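Local coordinates for protein endo-1,4-beta-mannanase (Eisenia fetida, PDB 5Y6T) that probably hydrolyses internal beta-1,4-mannosidic linkages in mannans, as an endo-acting beta-mannanase of glycoside hydrolase family 5 that is associated with cold adaptation, at residues 122-133 / 196-207; 35-43 / 68-77. One frame throughout, in Å; residues are numbered along the deposited sequence.

Interaction 1 (122-133 / 196-207); sequences TTPTSRYRDLIY and ADSIPMQRLQSF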
loop_
_atom_site.group_PDB
_atom_site.type_symbol
_atom_site.label_atom_id
_atom_site.label_comp_id
_atom_site.label_asym_id
_atom_site.label_seq_id
_atom_site.Cartn_x
_atom_site.Cartn_y
_atom_site.Cartn_z
ATOM N N THR A 122 -0.662 12.559 5.624
ATOM C CA THR A 122 -1.311 13.705 6.249
ATOM C C THR A 122 -1.143 13.600 7.746
ATOM O O THR A 122 -0.830 12.553 8.289
ATOM C CB THR A 122 -2.805 13.752 5.943
ATOM O OG1 THR A 122 -3.442 12.521 6.356
ATOM C CG2 THR A 122 -3.036 14.032 4.394
ATOM N N THR A 123 -1.371 14.684 8.438
ATOM C CA THR A 123 -1.164 14.706 9.837
ATOM C C THR A 123 -2.277 13.845 10.506
ATOM O O THR A 123 -3.481 14.056 10.262
ATOM C CB THR A 123 -1.265 16.138 10.355
ATOM O OG1 THR A 123 -0.283 16.940 9.692
ATOM C CG2 THR A 123 -0.979 16.184 11.854
ATOM N N PRO A 124 -1.882 12.964 11.410
ATOM C CA PRO A 124 -2.900 12.168 12.075
ATOM C C PRO A 124 -3.838 12.921 13.000
ATOM O O PRO A 124 -3.396 13.890 13.654
ATOM C CB PRO A 124 -2.065 11.198 12.970
ATOM C CG PRO A 124 -0.752 11.151 12.348
ATOM C CD PRO A 124 -0.512 12.483 11.701
ATOM N N THR A 125 -5.083 12.467 13.079
ATOM C CA THR A 125 -5.938 12.825 14.197
ATOM C C THR A 125 -5.344 12.313 15.521
ATOM O O THR A 125 -4.542 11.390 15.529
ATOM C CB THR A 125 -7.345 12.293 14.035
ATOM O OG1 THR A 125 -7.310 10.869 14.072
ATOM C CG2 THR A 125 -7.998 12.858 12.761
ATOM N N SER A 126 -5.700 12.922 16.647
ATOM C CA SER A 126 -5.052 12.644 17.932
ATOM C C SER A 126 -5.301 11.193 18.361
ATOM O O SER A 126 -4.415 10.526 18.990
ATOM C CB SER A 126 -5.489 13.687 19.007
ATOM O OG SER A 126 -6.904 13.479 19.246
ATOM N N ARG A 127 -6.453 10.623 18.012
ATOM C CA ARG A 127 -6.721 9.231 18.416
ATOM C C ARG A 127 -5.864 8.261 17.664
ATOM O O ARG A 127 -5.376 7.263 18.248
ATOM C CB ARG A 127 -8.158 8.876 18.317
ATOM C CG ARG A 127 -9.111 9.590 19.301
ATOM C CD ARG A 127 -8.771 9.258 20.725
ATOM N NE ARG A 127 -9.923 9.623 21.575
ATOM C CZ ARG A 127 -9.832 9.832 22.863
ATOM N NH1 ARG A 127 -8.723 9.678 23.495
ATOM N NH2 ARG A 127 -10.921 10.218 23.548
ATOM N N TYR A 128 -5.617 8.551 16.402
ATOM C CA TYR A 128 -4.733 7.713 15.589
ATOM C C TYR A 128 -3.273 7.877 16.052
ATOM O O TYR A 128 -2.544 6.901 16.305
ATOM C CB TYR A 128 -4.983 8.068 14.121
ATOM C CG TYR A 128 -3.930 7.714 13.079
ATOM C CD1 TYR A 128 -3.120 6.641 13.193
ATOM C CD2 TYR A 128 -3.841 8.472 11.882
ATOM C CE1 TYR A 128 -2.164 6.327 12.221
ATOM C CE2 TYR A 128 -2.951 8.178 10.899
ATOM C CZ TYR A 128 -2.052 7.136 11.055
ATOM O OH TYR A 128 -1.160 6.933 10.047
ATOM N N ARG A 129 -2.846 9.098 16.250
ATOM C CA ARG A 129 -1.491 9.328 16.744
ATOM C C ARG A 129 -1.263 8.596 18.050
ATOM O O ARG A 129 -0.201 7.981 18.263
ATOM C CB ARG A 129 -1.196 10.810 16.899
ATOM C CG ARG A 129 0.335 11.051 17.083
ATOM C CD ARG A 129 0.734 12.481 17.358
ATOM N NE ARG A 129 0.471 13.355 16.238
ATOM C CZ ARG A 129 -0.617 14.082 16.086
ATOM N NH1 ARG A 129 -1.598 14.024 16.995
ATOM N NH2 ARG A 129 -0.718 14.854 15.003
ATOM N N ASP A 130 -2.274 8.620 18.901
ATOM C CA ASP A 130 -2.116 7.950 20.187
ATOM C C ASP A 130 -1.947 6.420 20.036
ATOM O O ASP A 130 -1.256 5.846 20.893
ATOM C CB ASP A 130 -3.307 8.244 21.096
ATOM C CG ASP A 130 -3.278 9.685 21.673
ATOM O OD1 ASP A 130 -2.299 10.463 21.465
ATOM O OD2 ASP A 130 -4.333 10.085 22.223
ATOM N N LEU A 131 -2.469 5.807 18.960
ATOM C CA LEU A 131 -2.187 4.373 18.697
ATOM C C LEU A 131 -0.717 4.114 18.415
ATOM O O LEU A 131 -0.223 3.014 18.670
ATOM C CB LEU A 131 -2.990 3.846 17.580
ATOM C CG LEU A 131 -4.513 3.927 17.697
ATOM C CD1 LEU A 131 -5.163 3.291 16.497
ATOM C CD2 LEU A 131 -4.987 3.328 19.030
ATOM N N ILE A 132 -0.047 5.101 17.846
ATOM C CA ILE A 132 1.382 4.981 17.532
ATOM C C ILE A 132 2.231 5.071 18.755
ATOM O O ILE A 132 3.356 4.546 18.810
ATOM C CB ILE A 132 1.769 6.051 16.476
ATOM C CG1 ILE A 132 0.964 5.880 15.173
ATOM C CG2 ILE A 132 3.239 5.917 16.127
ATOM C CD1 ILE A 132 1.107 7.003 14.169
ATOM N N TYR A 133 1.760 5.793 19.749
ATOM C CA TYR A 133 2.481 6.020 20.983
ATOM C C TYR A 133 2.073 5.165 22.180
ATOM O O TYR A 133 2.786 5.115 23.170
ATOM C CB TYR A 133 2.404 7.472 21.418
ATOM C CG TYR A 133 3.287 8.386 20.623
ATOM C CD1 TYR A 133 2.860 8.899 19.407
ATOM C CD2 TYR A 133 4.545 8.738 21.069
ATOM C CE1 TYR A 133 3.657 9.764 18.665
ATOM C CE2 TYR A 133 5.357 9.590 20.304
ATOM C CZ TYR A 133 4.875 10.116 19.113
ATOM O OH TYR A 133 5.692 10.989 18.341
ATOM N N ALA A 196 4.265 16.119 7.375
ATOM C CA ALA A 196 2.995 16.108 8.092
ATOM C C ALA A 196 3.110 15.891 9.635
ATOM O O ALA A 196 2.152 16.127 10.348
ATOM C CB ALA A 196 2.077 15.047 7.469
ATOM N N ASP A 197 4.218 15.328 10.134
ATOM C CA ASP A 197 4.440 15.229 11.572
ATOM C C ASP A 197 5.909 14.793 11.727
ATOM O O ASP A 197 6.616 14.665 10.716
ATOM C CB ASP A 197 3.461 14.273 12.255
ATOM C CG ASP A 197 2.632 14.918 13.354
ATOM O OD1 ASP A 197 2.888 16.078 13.735
ATOM O OD2 ASP A 197 1.695 14.244 13.823
ATOM N N SER A 198 6.322 14.616 12.969
ATOM C CA SER A 198 7.715 14.340 13.370
ATOM C C SER A 198 7.752 13.223 14.402
ATOM O O SER A 198 8.291 13.379 15.508
ATOM C CB SER A 198 8.383 15.591 13.971
ATOM O OG SER A 198 8.170 16.726 13.165
ATOM N N ILE A 199 7.192 12.092 14.060
ATOM C CA ILE A 199 7.151 10.949 14.955
ATOM C C ILE A 199 8.438 10.179 14.737
ATOM O O ILE A 199 8.868 10.007 13.597
ATOM C CB ILE A 199 5.929 10.077 14.591
ATOM C CG1 ILE A 199 4.633 10.868 14.794
ATOM C CG2 ILE A 199 5.850 8.791 15.463
ATOM C CD1 ILE A 199 3.368 10.129 14.379
ATOM N N PRO A 200 9.032 9.669 15.808
ATOM C CA PRO A 200 10.246 8.864 15.622
ATOM C C PRO A 200 10.046 7.689 14.733
ATOM O O PRO A 200 9.065 6.954 14.895
ATOM C CB PRO A 200 10.562 8.389 17.035
ATOM C CG PRO A 200 9.970 9.434 17.940
ATOM C CD PRO A 200 8.688 9.818 17.245
ATOM N N MET A 201 11.046 7.389 13.919
ATOM C CA MET A 201 11.006 6.206 13.082
ATOM C C MET A 201 10.737 4.918 13.824
ATOM O O MET A 201 9.910 4.085 13.380
ATOM C CB MET A 201 12.309 6.104 12.254
ATOM C CG MET A 201 12.324 4.862 11.355
ATOM S SD MET A 201 11.066 4.804 10.082
ATOM C CE MET A 201 11.799 5.863 8.842
ATOM N N GLN A 202 11.407 4.728 14.966
ATOM C CA GLN A 202 11.159 3.526 15.767
ATOM C C GLN A 202 9.691 3.303 16.094
ATOM O O GLN A 202 9.238 2.118 16.068
ATOM C CB GLN A 202 11.980 3.557 17.032
ATOM C CG GLN A 202 11.802 2.310 17.885
ATOM C CD GLN A 202 10.717 2.370 18.915
ATOM O OE1 GLN A 202 10.370 3.456 19.438
ATOM N NE2 GLN A 202 10.180 1.198 19.244
ATOM N N ARG A 203 8.921 4.388 16.384
ATOM C CA ARG A 203 7.509 4.226 16.721
ATOM C C ARG A 203 6.667 3.819 15.495
ATOM O O ARG A 203 5.738 3.007 15.613
ATOM C CB ARG A 203 6.962 5.487 17.384
ATOM C CG ARG A 203 7.610 5.802 18.721
ATOM C CD ARG A 203 6.820 6.895 19.411
ATOM N NE ARG A 203 7.260 7.227 20.777
ATOM C CZ ARG A 203 6.843 6.598 21.885
ATOM N NH1 ARG A 203 6.012 5.567 21.829
ATOM N NH2 ARG A 203 7.240 7.031 23.065
ATOM N N LEU A 204 7.041 4.348 14.313
ATOM C CA LEU A 204 6.365 3.990 13.057
ATOM C C LEU A 204 6.615 2.544 12.708
ATOM O O LEU A 204 5.672 1.787 12.373
ATOM C CB LEU A 204 6.773 4.896 11.918
ATOM C CG LEU A 204 6.403 6.373 12.174
ATOM C CD1 LEU A 204 6.975 7.255 11.064
ATOM C CD2 LEU A 204 4.895 6.592 12.279
ATOM N N GLN A 205 7.890 2.159 12.768
ATOM C CA GLN A 205 8.234 0.763 12.589
ATOM C C GLN A 205 7.549 -0.184 13.540
ATOM O O GLN A 205 7.125 -1.279 13.137
ATOM C CB GLN A 205 9.753 0.540 12.642
ATOM C CG GLN A 205 10.542 1.193 11.504
ATOM C CD GLN A 205 12.015 1.335 11.878
ATOM O OE1 GLN A 205 12.380 1.752 13.009
ATOM N NE2 GLN A 205 12.878 1.093 10.916
ATOM N N SER A 206 7.542 0.164 14.830
ATOM C CA SER A 206 6.843 -0.676 15.832
ATOM C C SER A 206 5.363 -0.849 15.481
ATOM O O SER A 206 4.845 -1.945 15.514
ATOM C CB SER A 206 7.074 -0.079 17.232
ATOM O OG SER A 206 6.458 -0.922 18.207
ATOM N N PHE A 207 4.704 0.269 15.127
ATOM C CA PHE A 207 3.267 0.328 14.747
ATOM C C PHE A 207 3.030 -0.627 13.567
ATOM O O PHE A 207 2.110 -1.423 13.592
ATOM C CB PHE A 207 2.907 1.806 14.445
ATOM C CG PHE A 207 1.464 2.084 14.084
ATOM C CD1 PHE A 207 0.483 2.134 15.070
ATOM C CD2 PHE A 207 1.123 2.433 12.814
ATOM C CE1 PHE A 207 -0.794 2.525 14.767
ATOM C CE2 PHE A 207 -0.165 2.853 12.493
ATOM C CZ PHE A 207 -1.137 2.835 13.485
HETATM O O HOH W 1 4.173 2.362 17.734
#

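Interaction 2 (35-43 / 68-77); sequences GRDFGNGQY and IWVHCDGGYT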
loop_
_atom_site.group_PDB
_atom_site.type_symbol
_atom_site.label_atom_id
_atom_site.label_comp_id
_atom_site.label_asym_id
_atom_site.label_seq_id
_atom_site.Cartn_x
_atom_site.Cartn_y
_atom_site.Cartn_z
ATOM N N GLY A 35 -11.564 8.479 3.492
ATOM C CA GLY A 35 -11.686 8.008 4.850
ATOM C C GLY A 35 -13.099 7.624 5.230
ATOM O O GLY A 35 -13.315 7.190 6.338
ATOM N N ARG A 36 -14.049 7.703 4.259
ATOM C CA ARG A 36 -15.457 7.469 4.555
ATOM C C ARG A 36 -16.087 6.565 3.510
ATOM O O ARG A 36 -17.280 6.652 3.193
ATOM C CB ARG A 36 -16.179 8.823 4.659
ATOM C CG ARG A 36 -15.605 9.678 5.759
ATOM C CD ARG A 36 -16.369 10.978 5.945
ATOM N NE ARG A 36 -15.972 11.710 7.148
ATOM C CZ ARG A 36 -16.829 12.342 7.960
ATOM N NH1 ARG A 36 -18.145 12.333 7.716
ATOM N NH2 ARG A 36 -16.376 12.994 9.017
ATOM N N ASP A 37 -15.285 5.656 2.960
ATOM C CA ASP A 37 -15.792 4.735 1.951
ATOM C C ASP A 37 -16.383 3.454 2.523
ATOM O O ASP A 37 -17.285 2.846 1.946
ATOM C CB ASP A 37 -14.655 4.388 0.991
ATOM C CG ASP A 37 -14.382 5.512 0.013
ATOM O OD1 ASP A 37 -15.375 6.060 -0.515
ATOM O OD2 ASP A 37 -13.234 5.803 -0.286
ATOM N N PHE A 38 -15.767 2.981 3.586
ATOM C CA PHE A 38 -16.147 1.743 4.265
ATOM C C PHE A 38 -16.490 2.000 5.715
ATOM O O PHE A 38 -15.836 2.781 6.385
ATOM C CB PHE A 38 -14.984 0.736 4.132
ATOM C CG PHE A 38 -14.594 0.475 2.701
ATOM C CD1 PHE A 38 -15.237 -0.435 1.915
ATOM C CD2 PHE A 38 -13.508 1.157 2.142
ATOM C CE1 PHE A 38 -14.879 -0.657 0.607
ATOM C CE2 PHE A 38 -13.115 0.919 0.852
ATOM C CZ PHE A 38 -13.774 0.028 0.061
ATOM N N GLY A 39 -17.471 1.286 6.239
ATOM C CA GLY A 39 -17.856 1.533 7.608
ATOM C C GLY A 39 -18.998 2.574 7.695
ATOM O O GLY A 39 -19.272 3.343 6.737
ATOM N N ASN A 40 -19.665 2.542 8.830
ATOM C CA ASN A 40 -20.765 3.506 9.161
ATOM C C ASN A 40 -21.841 3.563 8.082
ATOM O O ASN A 40 -22.449 4.607 7.845
ATOM C CB ASN A 40 -20.190 4.846 9.550
ATOM C CG ASN A 40 -19.354 4.756 10.821
ATOM O OD1 ASN A 40 -19.684 3.978 11.733
ATOM N ND2 ASN A 40 -18.308 5.575 10.914
ATOM N N GLY A 41 -22.088 2.403 7.472
ATOM C CA GLY A 41 -23.134 2.233 6.420
ATOM C C GLY A 41 -22.933 3.049 5.143
ATOM O O GLY A 41 -23.857 3.162 4.310
ATOM N N GLN A 42 -21.692 3.515 4.894
ATOM C CA GLN A 42 -21.396 4.372 3.788
ATOM C C GLN A 42 -21.398 3.643 2.467
ATOM O O GLN A 42 -21.727 4.197 1.451
ATOM C CB GLN A 42 -20.074 5.129 4.027
ATOM C CG GLN A 42 -20.199 6.105 5.161
ATOM C CD GLN A 42 -21.401 7.049 5.025
ATOM O OE1 GLN A 42 -21.429 7.876 4.115
ATOM N NE2 GLN A 42 -22.372 6.901 5.914
ATOM N N TYR A 43 -20.990 2.389 2.475
ATOM C CA TYR A 43 -20.849 1.678 1.243
ATOM C C TYR A 43 -22.246 1.461 0.651
ATOM O O TYR A 43 -22.465 1.722 -0.535
ATOM C CB TYR A 43 -20.114 0.334 1.514
ATOM C CG TYR A 43 -19.707 -0.413 0.277
ATOM C CD1 TYR A 43 -18.463 -0.208 -0.306
ATOM C CD2 TYR A 43 -20.532 -1.366 -0.303
ATOM C CE1 TYR A 43 -18.094 -0.920 -1.434
ATOM C CE2 TYR A 43 -20.176 -2.033 -1.447
ATOM C CZ TYR A 43 -18.910 -1.840 -1.978
ATOM O OH TYR A 43 -18.527 -2.514 -3.146
ATOM N N ILE A 68 -6.568 0.680 -2.431
ATOM C CA ILE A 68 -7.633 1.485 -1.853
ATOM C C ILE A 68 -7.387 1.702 -0.360
ATOM O O ILE A 68 -6.852 0.831 0.374
ATOM C CB ILE A 68 -9.017 0.811 -2.062
ATOM C CG1 ILE A 68 -10.132 1.807 -1.660
ATOM C CG2 ILE A 68 -9.148 -0.547 -1.358
ATOM C CD1 ILE A 68 -11.462 1.498 -2.318
ATOM N N TRP A 69 -7.787 2.858 0.119
ATOM C CA TRP A 69 -7.469 3.283 1.485
ATOM C C TRP A 69 -8.708 3.281 2.351
ATOM O O TRP A 69 -9.808 3.632 1.870
ATOM C CB TRP A 69 -6.901 4.675 1.483
ATOM C CG TRP A 69 -5.611 4.918 0.760
ATOM C CD1 TRP A 69 -4.908 4.053 -0.043
ATOM C CD2 TRP A 69 -4.864 6.127 0.785
ATOM N NE1 TRP A 69 -3.780 4.695 -0.563
ATOM C CE2 TRP A 69 -3.737 5.961 -0.056
ATOM C CE3 TRP A 69 -5.045 7.372 1.407
ATOM C CZ2 TRP A 69 -2.794 6.986 -0.263
ATOM C CZ3 TRP A 69 -4.102 8.361 1.208
ATOM C CH2 TRP A 69 -2.998 8.171 0.382
ATOM N N VAL A 70 -8.508 3.007 3.633
ATOM C CA VAL A 70 -9.659 2.842 4.553
ATOM C C VAL A 70 -9.642 3.873 5.661
ATOM O O VAL A 70 -10.369 4.875 5.530
ATOM C CB VAL A 70 -9.761 1.403 5.111
ATOM C CG1 VAL A 70 -10.984 1.217 5.997
ATOM C CG2 VAL A 70 -9.733 0.356 3.973
ATOM N N HIS A 71 -8.890 3.727 6.735
ATOM C CA HIS A 71 -9.048 4.664 7.848
ATOM C C HIS A 71 -8.450 6.053 7.579
ATOM O O HIS A 71 -8.904 7.069 8.190
ATOM C CB HIS A 71 -8.394 4.165 9.133
ATOM C CG HIS A 71 -8.838 2.797 9.563
ATOM N ND1 HIS A 71 -10.161 2.466 9.754
ATOM C CD2 HIS A 71 -8.117 1.737 9.977
ATOM C CE1 HIS A 71 -10.244 1.230 10.239
ATOM N NE2 HIS A 71 -9.007 0.761 10.370
ATOM N N CYS A 72 -7.385 6.074 6.787
ATOM C CA CYS A 72 -6.728 7.339 6.377
ATOM C C CYS A 72 -6.158 8.036 7.605
ATOM O O CYS A 72 -5.270 7.484 8.289
ATOM C CB CYS A 72 -7.694 8.214 5.535
ATOM S SG CYS A 72 -8.139 7.426 3.964
ATOM N N ASP A 73 -6.700 9.161 8.013
ATOM C CA ASP A 73 -6.177 9.875 9.176
ATOM C C ASP A 73 -6.927 9.552 10.476
ATOM O O ASP A 73 -6.684 10.130 11.474
ATOM C CB ASP A 73 -6.285 11.401 8.925
ATOM C CG ASP A 73 -7.732 11.855 8.698
ATOM O OD1 ASP A 73 -8.676 11.087 8.817
ATOM O OD2 ASP A 73 -7.952 13.015 8.411
ATOM N N GLY A 74 -7.794 8.537 10.459
ATOM C CA GLY A 74 -8.571 8.119 11.645
ATOM C C GLY A 74 -9.737 9.024 12.034
ATOM O O GLY A 74 -10.237 8.929 13.132
ATOM N N GLY A 75 -10.109 9.935 11.127
ATOM C CA GLY A 75 -11.150 10.908 11.402
ATOM C C GLY A 75 -12.550 10.365 11.431
ATOM O O GLY A 75 -13.394 10.946 12.097
ATOM N N TYR A 76 -12.801 9.228 10.773
ATOM C CA TYR A 76 -14.114 8.631 10.750
ATOM C C TYR A 76 -14.189 7.201 11.256
ATOM O O TYR A 76 -15.128 6.864 11.932
ATOM C CB TYR A 76 -14.615 8.702 9.341
ATOM C CG TYR A 76 -16.083 8.421 9.049
ATOM C CD1 TYR A 76 -17.119 9.246 9.540
ATOM C CD2 TYR A 76 -16.437 7.355 8.214
ATOM C CE1 TYR A 76 -18.415 9.024 9.178
ATOM C CE2 TYR A 76 -17.735 7.090 7.899
ATOM C CZ TYR A 76 -18.726 7.936 8.331
ATOM O OH TYR A 76 -20.040 7.668 7.938
ATOM N N THR A 77 -13.208 6.388 10.885
ATOM C CA THR A 77 -12.980 5.064 11.393
ATOM C C THR A 77 -11.510 4.976 11.781
ATOM O O THR A 77 -10.672 5.737 11.251
ATOM C CB THR A 77 -13.285 3.993 10.342
ATOM O OG1 THR A 77 -12.415 4.129 9.211
ATOM C CG2 THR A 77 -14.808 4.051 9.922
HETATM O O HOH W 2 -13.517 4.384 6.822
HETATM O O HOH W 3 -11.510 7.701 8.580
HETATM O O HOH W 4 -11.414 5.862 1.869
HETATM O O HOH W 5 -12.847 4.496 3.925
HETATM O O HOH W 6 -16.475 4.765 13.250
#

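Interaction 1 (122-133 / 196-207)
Ile132 and Phe207 form the apolar heart of this contact, in which helix 126-133 and the start of helix 201-218 cross almost perpendicularly, at 91°, with their axes 9.5 Å apart. CG1 of Ile132 stands over the centre of the Phe207 ring, 3.8 Å from the centroid and close to the ring normal, a clear CH-pi contact. The other arms of Ile132 reach different partners: CD1 meets CD1 of Ile199 at 3.9 Å, and CG2 lies near Leu204 CD2 and Arg203 CB. Leu131 CB packs against Phe207 CE1, while Phe207 CZ comes in at the edge of the Tyr128 ring. Farther out, the hydroxyl end of Tyr133 rests on Ile199 CG2 and Pro200 CD.

Residues 196-197 supply the acceptors for two polar contacts. The hydroxyl of Thr123 donates to an in-plane lone pair of Ala196 O, with OG1 2.6 Å from that oxygen. In the modelled conformer of Asp197, one of two, Arg129 forms a side-on salt bridge: NE and NH2 each hydrogen-bond to OD2 at 2.8 Å, on its syn side but somewhat out of the carboxylate plane. A bend in the arginine chain (chi3 -66°) turns this edge to the acid, although the guanidinium and carboxylate planes stand 71° apart. Separately, a water between the helices lies 2.6 Å from Ile132 O and 2.7 Å from Arg203 O.

Behind the contact, Trp118 of strand 112-119 stacks on Tyr128 and also meets Phe207. Tyr128 OH bonds to Asn119 O, Met165 of strand 165-166 touches both rings, and side chains of helix 135-152 touch Leu131 and Phe207.

Interaction 2 (35-43 / 68-77)
The Tyr76 ring is sandwiched between two side chains of the 35-43 loop. ND2 of Asn40 lies over one face, with the amide plane nearly perpendicular to the ring; on the opposite face CG of Arg36, in one of its two modelled conformers, makes a CH-pi contact 3.8 Å from the centroid. The Arg36 guanidinium spreads along the same side, tilted 20° from the ring plane, and CG of Gln42 comes to the edge, 3.2 Å from Tyr76 OH. These loops belong to a beta-alpha-beta crossover of the (beta/alpha)8 barrel: residues 35-43 lead into helix 42-60, and residues 68-77 comprise the end of strand 65-72 and the loop that follows. With its CG anti to the backbone N (chi1 -167°), Tyr76 sends its ring out between its partners. Were Tyr76 an alanine, the gap opened would probably leave the Arg36 chain without the ring it lies on and the Asn40 amide without its aromatic neighbour.

Deeper down, Ile68 CD1 meets the edge of the Phe38 ring, 3.6 Å from CE2, and Leu51 of helix 42-60 touches both. Gly39 is compelled by its backbone angles, and a CB there would also crowd Thr77 CG2.

No direct hydrogen bond joins the two segments; water does the bridging. One molecule takes the N-H of Gly35 and donates to Asp37 OD2 and Trp69 O, a second links Asp37 N to Val70 O, and a third accepts from Asn40 ND2 at 3.1 Å and donates to Tyr76 O at 2.8 Å. His71 NE2 hydrogen-bonds to Tyr141 OH, while its ND1 lies 2.9 Å from Thr77 OG1 in a nearly straight hydrogen bond in the ring plane.

Overall arrangement
Interaction 2 closes before interaction 1 opens along the chain, and their centres lie 18 Å apart in the single barrel domain. Neighbouring parallel strands connect them: 65-72 runs into the second segment of interaction 2, and 112-119, beside it, leads to the first segment of interaction 1. Where the contacts meet, Thr125 OG1 is 2.8 Å from Asp73 O, a probable hydrogen bond, and the Tyr128 ring packs on the backbone of Cys72 and Asp73. Tris and isopropanol molecules, probably from crystallisation, lie near both Trp69 and Thr122, consistent with these loops bordering a pocket at the C-terminal mouth of the barrel, where GH5 enzymes bind substrate.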